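Local atomic coordinates of secreted protein (Streptomyces lividans TK24, PDB entry 5LXZ), a protein that belongs to the AA5 copper radical oxidases, a galactose oxidase-like family, and probably oxidises its substrate at a copper site assisted by a tyrosine radical. Residues Gln437-His442 / Phe448-Asp453; Asn12-Ile17 / Tyr503-Ser508; Val456-His461 / Arg495-Thr500; Tyr407-Ile412 / Leu472-Ser477. The protein carries 1 engineered substitution. One frame throughout, in Å; residues are numbered along the deposited sequence.

Interaction 1. Residues Gln437-His442 / Phe448-Asp453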
# COMPACT_ATOMS: atom_id res chain seq x y z
N GLN A 437 6.66 13.78 -13.64
CA GLN A 437 5.59 14.76 -13.69
C GLN A 437 4.86 14.77 -12.38
O GLN A 437 4.74 13.70 -11.74
CB GLN A 437 4.56 14.48 -14.76
CG GLN A 437 5.13 14.47 -16.16
CD GLN A 437 4.09 14.18 -17.21
OE1 GLN A 437 2.93 13.90 -16.93
NE2 GLN A 437 4.53 14.22 -18.47
N ALA A 438 4.46 15.94 -11.95
CA ALA A 438 3.63 16.12 -10.77
C ALA A 438 2.47 17.03 -11.07
O ALA A 438 2.62 18.00 -11.85
CB ALA A 438 4.43 16.68 -9.61
N ARG A 439 1.35 16.80 -10.41
CA ARG A 439 0.15 17.55 -10.57
C ARG A 439 -0.51 17.77 -9.23
O ARG A 439 -0.38 16.94 -8.31
CB ARG A 439 -0.86 16.81 -11.44
CG ARG A 439 -0.43 16.66 -12.88
CD ARG A 439 -1.25 15.57 -13.54
NE ARG A 439 -0.96 15.53 -14.98
CZ ARG A 439 0.15 15.03 -15.52
NH1 ARG A 439 1.07 14.42 -14.78
NH2 ARG A 439 0.35 15.12 -16.85
N LEU A 440 -1.23 18.86 -9.12
CA LEU A 440 -2.20 19.05 -8.07
C LEU A 440 -3.59 18.79 -8.59
O LEU A 440 -4.02 19.39 -9.60
CB LEU A 440 -2.11 20.46 -7.48
CG LEU A 440 -0.84 20.85 -6.76
CD1 LEU A 440 -0.86 22.33 -6.46
CD2 LEU A 440 -0.61 20.04 -5.48
N TYR A 441 -4.32 17.89 -7.94
CA TYR A 441 -5.75 17.69 -8.20
C TYR A 441 -6.51 18.64 -7.29
O TYR A 441 -6.23 18.74 -6.10
CB TYR A 441 -6.16 16.26 -7.88
CG TYR A 441 -7.64 16.06 -8.01
CD1 TYR A 441 -8.26 16.12 -9.27
CD2 TYR A 441 -8.44 15.89 -6.90
CE1 TYR A 441 -9.65 16.01 -9.37
CE2 TYR A 441 -9.79 15.73 -7.01
CZ TYR A 441 -10.41 15.80 -8.25
OH TYR A 441 -11.77 15.68 -8.33
N HIS A 442 -7.47 19.34 -7.87
CA HIS A 442 -8.27 20.29 -7.15
C HIS A 442 -9.70 19.75 -7.11
O HIS A 442 -10.36 19.73 -8.14
CB HIS A 442 -8.23 21.61 -7.90
CG HIS A 442 -6.88 22.26 -7.89
ND1 HIS A 442 -6.34 22.82 -6.75
CD2 HIS A 442 -5.97 22.42 -8.87
CE1 HIS A 442 -5.14 23.30 -7.04
NE2 HIS A 442 -4.90 23.08 -8.31
N PHE A 448 -6.81 18.72 -12.86
CA PHE A 448 -5.38 18.69 -12.53
C PHE A 448 -4.72 19.99 -12.98
O PHE A 448 -5.05 20.54 -14.03
CB PHE A 448 -4.67 17.57 -13.28
CG PHE A 448 -4.80 16.21 -12.67
CD1 PHE A 448 -4.41 15.99 -11.37
CD2 PHE A 448 -5.17 15.12 -13.45
CE1 PHE A 448 -4.46 14.71 -10.83
CE2 PHE A 448 -5.23 13.84 -12.92
CZ PHE A 448 -4.86 13.64 -11.61
N GLU A 449 -3.77 20.42 -12.17
CA GLU A 449 -2.86 21.53 -12.48
C GLU A 449 -1.47 20.94 -12.46
O GLU A 449 -1.05 20.38 -11.46
CB GLU A 449 -2.99 22.62 -11.42
CG GLU A 449 -1.95 23.72 -11.49
CD GLU A 449 -1.97 24.63 -10.28
OE1 GLU A 449 -2.73 24.39 -9.32
OE2 GLU A 449 -1.17 25.62 -10.26
N ARG A 450 -0.74 21.01 -13.56
CA ARG A 450 0.64 20.60 -13.57
C ARG A 450 1.50 21.54 -12.72
O ARG A 450 1.36 22.76 -12.75
CB ARG A 450 1.12 20.61 -15.00
CG ARG A 450 2.44 19.98 -15.17
CD ARG A 450 2.40 18.50 -15.45
NE ARG A 450 3.77 18.21 -15.81
CZ ARG A 450 4.26 18.02 -17.01
NH1 ARG A 450 3.48 17.92 -18.08
NH2 ARG A 450 5.56 17.85 -17.13
N VAL A 451 2.38 20.95 -11.93
CA VAL A 451 3.32 21.69 -11.09
C VAL A 451 4.76 21.28 -11.44
O VAL A 451 4.96 20.64 -12.45
CB VAL A 451 2.96 21.61 -9.61
CG1 VAL A 451 1.63 22.32 -9.34
CG2 VAL A 451 2.97 20.15 -9.07
N ALA A 452 5.73 21.63 -10.62
CA ALA A 452 7.14 21.36 -10.95
C ALA A 452 7.39 19.87 -11.08
O ALA A 452 6.81 19.07 -10.31
CB ALA A 452 8.04 21.92 -9.87
N ASP A 453 8.22 19.49 -12.03
CA ASP A 453 8.60 18.08 -12.22
C ASP A 453 9.44 17.59 -11.05
O ASP A 453 10.41 18.24 -10.64
CB ASP A 453 9.45 17.87 -13.47
CG ASP A 453 8.74 18.19 -14.74
OD1 ASP A 453 7.52 18.37 -14.85
OD2 ASP A 453 9.51 18.25 -15.73
O HOH W 1 5.31 18.14 -13.53

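Interaction 2. Residues Asn12-Ile17 / Tyr503-Ser508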
# COMPACT_ATOMS: atom_id res chain seq x y z
N ASN A 12 4.48 26.74 -9.14
CA ASN A 12 4.79 25.31 -9.35
C ASN A 12 5.43 24.61 -8.17
O ASN A 12 5.59 23.40 -8.23
CB ASN A 12 5.68 25.17 -10.58
CG ASN A 12 4.97 25.59 -11.82
OD1 ASN A 12 3.97 24.99 -12.19
ND2 ASN A 12 5.44 26.66 -12.46
N GLY A 13 5.81 25.35 -7.15
CA GLY A 13 6.63 24.83 -6.08
C GLY A 13 8.02 24.44 -6.51
O GLY A 13 8.50 24.87 -7.56
N LYS A 14 8.68 23.63 -5.69
CA LYS A 14 10.10 23.30 -5.91
C LYS A 14 10.43 21.98 -5.25
O LYS A 14 9.97 21.74 -4.13
CB LYS A 14 11.01 24.39 -5.32
CG LYS A 14 12.48 24.06 -5.51
CD LYS A 14 13.47 25.22 -5.32
CE LYS A 14 14.89 24.66 -5.18
NZ LYS A 14 15.39 23.95 -6.39
N TRP A 15 11.23 21.18 -5.92
CA TRP A 15 11.74 19.91 -5.40
C TRP A 15 13.18 20.05 -5.00
O TRP A 15 13.95 20.78 -5.67
CB TRP A 15 11.66 18.84 -6.49
CG TRP A 15 10.28 18.45 -6.89
CD1 TRP A 15 9.47 19.04 -7.80
CD2 TRP A 15 9.54 17.36 -6.36
NE1 TRP A 15 8.26 18.38 -7.90
CE2 TRP A 15 8.29 17.33 -7.01
CE3 TRP A 15 9.84 16.39 -5.40
CZ2 TRP A 15 7.34 16.34 -6.72
CZ3 TRP A 15 8.91 15.40 -5.15
CH2 TRP A 15 7.68 15.39 -5.80
N GLU A 16 13.57 19.34 -3.95
CA GLU A 16 14.98 19.28 -3.56
C GLU A 16 15.31 17.86 -3.17
O GLU A 16 14.54 17.23 -2.44
CB GLU A 16 15.22 20.19 -2.37
CG GLU A 16 16.66 20.20 -1.85
CD GLU A 16 16.93 21.17 -0.70
OE1 GLU A 16 15.97 21.72 -0.11
OE2 GLU A 16 18.12 21.37 -0.38
N ILE A 17 16.43 17.36 -3.63
CA ILE A 17 16.98 16.09 -3.17
C ILE A 17 17.70 16.30 -1.84
O ILE A 17 18.50 17.22 -1.68
CB ILE A 17 17.96 15.53 -4.23
CG1 ILE A 17 17.20 15.19 -5.51
CG2 ILE A 17 18.70 14.31 -3.68
CD1 ILE A 17 18.06 14.96 -6.75
N TYR A 503 2.05 26.91 -2.29
CA TYR A 503 1.52 27.67 -1.15
C TYR A 503 2.56 28.15 -0.14
O TYR A 503 2.22 28.99 0.72
CB TYR A 503 0.33 26.95 -0.48
CG TYR A 503 0.54 25.53 0.08
CD1 TYR A 503 1.66 25.21 0.81
CD2 TYR A 503 -0.43 24.57 -0.07
CE1 TYR A 503 1.85 23.94 1.34
CE2 TYR A 503 -0.26 23.29 0.47
CZ TYR A 503 0.88 22.99 1.16
OH TYR A 503 1.04 21.72 1.69
N LEU A 504 3.80 27.66 -0.23
CA LEU A 504 4.85 28.18 0.60
C LEU A 504 5.72 29.22 -0.09
O LEU A 504 6.68 29.70 0.52
CB LEU A 504 5.70 27.07 1.14
CG LEU A 504 4.94 26.10 2.06
CD1 LEU A 504 5.89 25.16 2.74
CD2 LEU A 504 4.03 26.79 3.08
N TYR A 505 5.35 29.59 -1.31
CA TYR A 505 6.05 30.63 -2.12
C TYR A 505 5.19 31.84 -2.37
O TYR A 505 5.24 32.44 -3.46
CB TYR A 505 6.50 30.02 -3.44
CG TYR A 505 7.64 29.07 -3.27
CD1 TYR A 505 8.93 29.55 -2.99
CD2 TYR A 505 7.46 27.68 -3.34
CE1 TYR A 505 9.99 28.69 -2.80
CE2 TYR A 505 8.53 26.82 -3.19
CZ TYR A 505 9.80 27.31 -2.89
OH TYR A 505 10.90 26.51 -2.70
N ARG A 506 4.42 32.18 -1.34
CA ARG A 506 3.35 33.16 -1.41
C ARG A 506 3.60 34.16 -0.27
O ARG A 506 4.76 34.39 0.10
CB ARG A 506 1.99 32.43 -1.30
CG ARG A 506 1.25 32.41 -2.63
CD ARG A 506 0.82 31.00 -3.00
NE ARG A 506 0.78 30.78 -4.44
CZ ARG A 506 0.14 29.76 -4.99
NH1 ARG A 506 -0.49 28.89 -4.19
NH2 ARG A 506 0.11 29.59 -6.31
N ASP A 507 2.55 34.78 0.26
CA ASP A 507 2.63 35.60 1.48
C ASP A 507 2.93 34.76 2.73
O ASP A 507 2.83 33.51 2.73
CB ASP A 507 1.34 36.41 1.67
CG ASP A 507 1.18 37.52 0.63
OD1 ASP A 507 0.83 37.22 -0.53
OD2 ASP A 507 1.38 38.71 0.98
N SER A 508 3.29 35.45 3.80
CA SER A 508 3.59 34.82 5.07
C SER A 508 2.46 33.90 5.51
O SER A 508 1.28 34.14 5.24
CB SER A 508 3.84 35.86 6.14
OG SER A 508 4.87 36.73 5.71

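Interaction 3. Residues Val456-His461 / Arg495-Thr500. With CU (copper (II) ion), chain B.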
# COMPACT_ATOMS: atom_id res chain seq x y z
N VAL A 456 13.59 13.01 -9.14
CA VAL A 456 13.95 11.62 -9.08
C VAL A 456 12.73 10.79 -9.51
O VAL A 456 11.63 11.02 -9.01
CB VAL A 456 14.33 11.24 -7.63
CG1 VAL A 456 14.61 9.74 -7.47
CG2 VAL A 456 15.53 12.04 -7.18
N GLY A 457 12.96 9.79 -10.35
CA GLY A 457 11.93 8.87 -10.78
C GLY A 457 11.54 7.92 -9.68
O GLY A 457 12.38 7.43 -8.94
N ARG A 458 10.24 7.67 -9.56
CA ARG A 458 9.68 6.80 -8.50
C ARG A 458 8.65 5.84 -9.08
O ARG A 458 7.61 6.27 -9.55
CB ARG A 458 9.07 7.66 -7.37
CG ARG A 458 10.13 8.11 -6.32
CD ARG A 458 9.56 8.95 -5.22
NE ARG A 458 9.24 10.26 -5.72
CZ ARG A 458 10.11 11.25 -5.83
NH1 ARG A 458 9.67 12.41 -6.29
NH2 ARG A 458 11.39 11.10 -5.50
N ASN A 459 8.96 4.54 -9.08
CA ASN A 459 8.06 3.51 -9.59
C ASN A 459 7.70 2.58 -8.44
O ASN A 459 7.21 3.08 -7.43
CB ASN A 459 8.51 2.89 -10.95
CG ASN A 459 9.83 2.11 -10.88
OD1 ASN A 459 9.88 0.96 -10.43
ND2 ASN A 459 10.91 2.73 -11.39
N TYR A 460 7.91 1.29 -8.60
CA TYR A 460 7.67 0.28 -7.54
C TYR A 460 8.41 0.62 -6.29
O TYR A 460 9.51 1.16 -6.33
CB TYR A 460 8.18 -1.05 -8.11
CG TYR A 460 7.96 -2.28 -7.33
CD1 TYR A 460 6.69 -2.59 -6.90
CD2 TYR A 460 8.99 -3.17 -7.12
CE1 TYR A 460 6.46 -3.78 -6.24
CE2 TYR A 460 8.76 -4.37 -6.44
CZ TYR A 460 7.50 -4.63 -6.01
OH TYR A 460 7.25 -5.81 -5.34
N HIS A 461 7.80 0.34 -5.13
CA HIS A 461 8.46 0.54 -3.84
C HIS A 461 8.81 1.99 -3.57
O HIS A 461 9.91 2.26 -3.07
CB HIS A 461 9.69 -0.35 -3.71
CG HIS A 461 9.39 -1.80 -3.52
ND1 HIS A 461 10.33 -2.78 -3.70
CD2 HIS A 461 8.26 -2.43 -3.10
CE1 HIS A 461 9.80 -3.96 -3.43
NE2 HIS A 461 8.55 -3.77 -3.06
N ARG A 495 17.83 7.92 -2.75
CA ARG A 495 17.64 9.33 -2.53
C ARG A 495 16.21 9.62 -2.04
O ARG A 495 15.26 8.90 -2.38
CB ARG A 495 17.92 10.11 -3.79
CG ARG A 495 19.39 10.06 -4.20
CD ARG A 495 19.61 10.74 -5.53
NE ARG A 495 18.98 10.01 -6.60
CZ ARG A 495 18.88 10.42 -7.85
NH1 ARG A 495 19.35 11.62 -8.19
NH2 ARG A 495 18.27 9.67 -8.75
N ILE A 496 16.09 10.70 -1.27
CA ILE A 496 14.85 11.21 -0.74
C ILE A 496 14.64 12.59 -1.38
O ILE A 496 15.64 13.28 -1.60
CB ILE A 496 15.06 11.29 0.79
CG1 ILE A 496 15.35 9.89 1.36
CG2 ILE A 496 13.87 11.89 1.51
CD1 ILE A 496 14.18 8.92 1.14
N GLU A 497 13.41 13.00 -1.65
CA GLU A 497 13.13 14.35 -2.11
C GLU A 497 12.16 15.01 -1.16
O GLU A 497 11.29 14.34 -0.56
CB GLU A 497 12.52 14.37 -3.50
CG GLU A 497 13.49 14.27 -4.65
CD GLU A 497 12.79 14.45 -6.01
OE1 GLU A 497 12.26 13.49 -6.55
OE2 GLU A 497 12.78 15.55 -6.57
N ILE A 498 12.26 16.32 -1.05
CA ILE A 498 11.24 17.14 -0.43
C ILE A 498 10.61 18.02 -1.47
O ILE A 498 11.34 18.70 -2.22
CB ILE A 498 11.86 18.03 0.63
CG1 ILE A 498 12.57 17.17 1.63
CG2 ILE A 498 10.82 18.92 1.32
CD1 ILE A 498 11.73 16.22 2.36
N TYR A 499 9.30 18.02 -1.53
CA TYR A 499 8.57 18.92 -2.38
C TYR A 499 7.98 20.04 -1.54
O TYR A 499 7.27 19.81 -0.55
CB TYR A 499 7.46 18.20 -3.17
CG TYR A 499 6.65 19.14 -4.04
CD1 TYR A 499 7.25 19.79 -5.11
CD2 TYR A 499 5.34 19.43 -3.74
CE1 TYR A 499 6.53 20.66 -5.88
CE2 TYR A 499 4.58 20.28 -4.53
CZ TYR A 499 5.21 20.96 -5.58
OH TYR A 499 4.43 21.80 -6.33
N THR A 500 8.21 21.28 -1.97
CA THR A 500 7.64 22.45 -1.34
C THR A 500 6.55 22.98 -2.28
O THR A 500 6.85 23.43 -3.40
CB THR A 500 8.71 23.54 -1.15
OG1 THR A 500 9.72 23.07 -0.28
CG2 THR A 500 8.12 24.78 -0.56
CU CU B . 7.12 -5.14 -2.61
O HOH W 2 12.86 8.65 -4.17
O HOH W 3 8.32 -6.91 -3.05

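Interaction 4. Residues Tyr407-Ile412 / Leu472-Ser477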
# COMPACT_ATOMS: atom_id res chain seq x y z
N TYR A 407 1.93 3.04 -10.15
CA TYR A 407 2.63 3.51 -8.96
C TYR A 407 2.56 5.02 -8.66
O TYR A 407 3.47 5.52 -8.02
CB TYR A 407 4.12 3.09 -8.90
CG TYR A 407 4.45 1.76 -9.49
CD1 TYR A 407 4.19 0.56 -8.81
CD2 TYR A 407 5.11 1.69 -10.69
CE1 TYR A 407 4.53 -0.66 -9.36
CE2 TYR A 407 5.43 0.46 -11.23
CZ TYR A 407 5.18 -0.71 -10.54
OH TYR A 407 5.54 -1.93 -11.11
N PRO A 408 1.55 5.75 -9.11
CA PRO A 408 1.59 7.19 -8.79
C PRO A 408 1.54 7.39 -7.30
O PRO A 408 0.79 6.68 -6.57
CB PRO A 408 0.31 7.75 -9.42
CG PRO A 408 -0.61 6.56 -9.41
CD PRO A 408 0.26 5.35 -9.68
N GLN A 409 2.38 8.32 -6.82
CA GLN A 409 2.28 8.79 -5.42
C GLN A 409 1.11 9.76 -5.32
O GLN A 409 0.83 10.50 -6.27
CB GLN A 409 3.57 9.45 -4.99
CG GLN A 409 4.77 8.53 -4.90
CD GLN A 409 5.62 8.48 -6.17
OE1 GLN A 409 6.28 9.46 -6.52
NE2 GLN A 409 5.63 7.35 -6.87
N ALA A 410 0.40 9.78 -4.19
CA ALA A 410 -0.74 10.62 -4.00
C ALA A 410 -0.91 11.00 -2.56
O ALA A 410 -1.10 10.11 -1.72
CB ALA A 410 -2.00 10.02 -4.58
N SER A 411 -0.77 12.28 -2.25
CA SER A 411 -0.81 12.77 -0.88
C SER A 411 -1.78 13.93 -0.78
O SER A 411 -1.71 14.87 -1.58
CB SER A 411 0.58 13.25 -0.45
OG SER A 411 1.41 12.15 -0.00
N ILE A 412 -2.67 13.89 0.20
CA ILE A 412 -3.58 14.99 0.50
C ILE A 412 -2.80 16.15 1.11
O ILE A 412 -1.93 15.94 1.97
CB ILE A 412 -4.64 14.54 1.50
CG1 ILE A 412 -5.49 13.39 0.92
CG2 ILE A 412 -5.51 15.70 1.91
CD1 ILE A 412 -6.34 12.75 1.99
N LEU A 472 6.37 17.94 1.60
CA LEU A 472 6.16 16.50 1.44
C LEU A 472 7.45 15.79 1.15
O LEU A 472 8.30 16.27 0.39
CB LEU A 472 5.17 16.23 0.33
CG LEU A 472 3.79 16.79 0.64
CD1 LEU A 472 3.54 18.10 -0.12
CD2 LEU A 472 2.70 15.79 0.34
N MET A 473 7.60 14.60 1.74
CA MET A 473 8.78 13.78 1.51
C MET A 473 8.39 12.64 0.58
O MET A 473 7.34 12.02 0.76
CB MET A 473 9.32 13.23 2.82
CG MET A 473 10.59 12.45 2.69
SD MET A 473 10.39 10.71 2.31
CE MET A 473 9.87 10.13 3.93
N PHE A 474 9.27 12.37 -0.38
CA PHE A 474 9.12 11.29 -1.33
C PHE A 474 10.29 10.35 -1.20
O PHE A 474 11.43 10.75 -1.00
CB PHE A 474 9.07 11.86 -2.75
CG PHE A 474 7.73 12.44 -3.11
CD1 PHE A 474 7.31 13.67 -2.56
CD2 PHE A 474 6.88 11.80 -4.01
CE1 PHE A 474 6.06 14.23 -2.87
CE2 PHE A 474 5.66 12.38 -4.33
CZ PHE A 474 5.23 13.55 -3.75
N PHE A 475 10.01 9.03 -1.26
CA PHE A 475 11.04 8.03 -1.05
C PHE A 475 10.89 6.86 -1.99
O PHE A 475 9.84 6.65 -2.60
CB PHE A 475 10.98 7.49 0.39
CG PHE A 475 9.71 6.76 0.70
CD1 PHE A 475 9.60 5.39 0.46
CD2 PHE A 475 8.61 7.42 1.22
CE1 PHE A 475 8.43 4.69 0.73
CE2 PHE A 475 7.43 6.73 1.49
CZ PHE A 475 7.36 5.36 1.24
N GLY A 476 11.94 6.05 -2.06
CA GLY A 476 11.91 4.78 -2.71
C GLY A 476 12.14 4.80 -4.19
O GLY A 476 12.61 5.81 -4.72
N SER A 477 11.86 3.65 -4.80
CA SER A 477 11.81 3.32 -6.23
C SER A 477 12.75 2.20 -6.57
O SER A 477 13.97 2.31 -6.39
CB SER A 477 12.09 4.49 -7.17
OG SER A 477 11.64 4.08 -8.45

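Interaction 1. Residues Gln437-His442 / Phe448-Asp453
Arg-439 lies across the ring of Phe-448, and its side chain meets new partners along its length. CB sits 3.6 Å from Phe-448 CD1. CG passes near Glu-449 O. CD stands over the face of the Phe-448 ring, 3.9 Å from its centroid, in a CH-pi contact. CG is anti to the carbonyl carbon (chi1 -67°), and the chain then runs extended to NE, carrying the guanidinium beyond the ring. There Arg-450 CD covers one of its faces. At the tip, NH1 and NH2 both donate to Gln-437 OE1, which lies in the guanidinium plane. These two bonds fix the rotation of the group.

The segments form the outer hairpin of a four-stranded Kelch blade in a beta-propeller. Leu-440 and Glu-449 are an antiparallel hydrogen-bonded pair, and Val-451 N donates to Ala-438 O beyond them.

The Gln-437 amide stacks on the Arg-450 guanidinium, with planes 20° apart and Gln-437 CG 3.5 Å from Arg-450 NH2. Arg-450 NH2 also makes a salt bridge to Asp-453 OD1 at 3.1 Å. One water accepts from both Ala-438 N and Arg-450 NE. Tyr-441 turns its edge to the face of Phe-448, with ring centroids 5.9 Å apart, and its OH bonds to Asn-446. On the face of the sheet that carries Leu-440, His-442 NE2 donates to the anti lone pair of Glu-449 OE1 at 2.7 Å. The imidazole and carboxylate are nearly coplanar. Val-451 CG1 packs on Leu-440 CD1 at 3.8 Å.

Interaction 2. Residues Asn12-Ile17 / Tyr503-Ser508
The N-terminal strand 14-18 closes the beta-propeller by joining the last blade as its outermost strand, and at its start Gly-13 and Lys-14 meet Tyr-505. Tyr-505 lies in the loop that leaves this blade after strand 496-500. Its side chain reaches back toward the turn between helix 6-12 and strand 14-18. The hydroxyl end makes the nearest approach: Tyr-505 OH is 3.4 Å from Lys-14 CB. Further down the ring, Tyr-505 CE2 is 4.0 Å from Gly-13 CA. Gly-13 has a positive phi of 66° and brings the chain out of the helix and into the strand.

Lys-14 CB points toward Tyr-505. With CG anti to the backbone N (chi1 179°), CG and CD run past the tyrosine hydroxyl, and Lys-14 CD is still 3.9 Å from Tyr-505 OH. Only the end of the chain turns off, where Lys-14 NZ bonds to Asn-4. The Tyr-505 side chain also touches Lys-9 and Thr-500.

No hydrogen bond joins the two segments. The phenol oxygen meets aliphatic carbons of the lysine, and the ring meets glycine backbone. The contact is small and rests on van der Waals touch, which makes few demands on direction.

Interaction 3. Residues Val456-His461 / Arg495-Thr500
The side chains of Glu-497 and Val-456 pass one another head to tail, and Arg-458 slants across the glutamate. All three meet at Glu-497 OE1. Arg-458 is modelled in two conformers, and the account holds for one of them. Its NH1 and NH2 both reach Glu-497 OE1 at 2.8 Å, end-on, with the oxygen near the guanidinium plane. The guanidinium and carboxylate planes are 47° apart. Arg-458 NH2 uses the anti lone pair, while NH1 approaches from above the carboxylate plane. Val-456 N comes in from the opposite side of that plane to NH1 and adds a third bond to Glu-497 OE1 at 3.0 Å. The other oxygen, Glu-497 OE2, accepts from Leu-455 N. The buried carboxylate is thus gripped at both oxygens.

Strand 496-500 belongs to the blade that closes the propeller, and segment 456-461 is the loop entering that blade. The loop runs on to the copper site. His-461 NE2 binds copper at 2.0 Å, together with Tyr-248, His-548 and a water. His-461 ND1 donates to Asp-478, which helps to set the ring. Tyr-460 OH is 2.8 Å from copper, long for a bond, as for the axial tyrosine of galactose oxidase. His-461 CD2 lies over the centre of the Tyr-460 ring.

At the other end of the loop, Val-456 CG2 sits over the centre of the Arg-495 guanidinium, 3.8 Å from CZ. Arg-495 makes its salt bridge with Glu-493.

Interaction 4. Residues Tyr407-Ile412 / Leu472-Ser477
Van der Waals touch carries this contact, and Gln-409 with Phe-474 gives it one of its two points. Gln-409 CB is 3.7 Å from Phe-474 CE2. The side chain then bends at chi2 (93°), which keeps the amide beside the ring. Gln-409 OE1 lies in the ring plane at the edge, 3.5 Å from Phe-474 CD2. The amide and ring planes are 76° apart. The second point is Ser-411 on Leu-472. Ser-411 CB is only 3.4 Å from Leu-472 CD2, closer than carbons usually pack. Phe-474 also packs on the apolar side chain of Leu-419.

No hydrogen bond crosses between the segments; the polar ends find partners elsewhere or, weakly, within their own segment. Gln-409 OE1 accepts from Arg-458 NE. Gln-409 NE2 makes a weak bond to Tyr-407 O at 3.1 Å. Ser-411 OG bonds to Ser-464 OG.

One aromatic contact adjoins the pair: the Phe-474 ring meets Trp-15 edge-to-face.

The strands do not pair with each other. Their backbones stand well apart, as between stacked sheets: CA of Gln-409 and CA of Phe-474 are 8.4 Å apart. Strand 409-412 is an edge strand of the Kelch blade ending at 447-450, and 472-476 is an interior strand of the next blade, between 462-466 and 496-500. Such face-to-face packing of neighbouring four-stranded blades is typical of the beta-propeller.

Overall arrangement
Interaction 1 holds the outer hairpin of one blade together. Interaction 4 packs that blade on the next, whose strands 14-18 and 496-500 supply one side of interactions 2 and 3, respectively. The centres of interactions 3 and 4 are about 6 Å apart, and Tyr-499 N lies 2.8 Å from Leu-472 O between neighbouring strands. Trp-15 ties the set together: its NE1 is 2.9 Å from Ala-452 O of interaction 1, its CE3 is 3.3 Å from Glu-497 OE2 of interaction 3, and its CZ3 is 3.5 Å from Phe-474 CD1 of interaction 4. Interaction 3 reaches copper through His-461. In interaction 4, the Gln-409 side chain is about 13 Å from a bound copper.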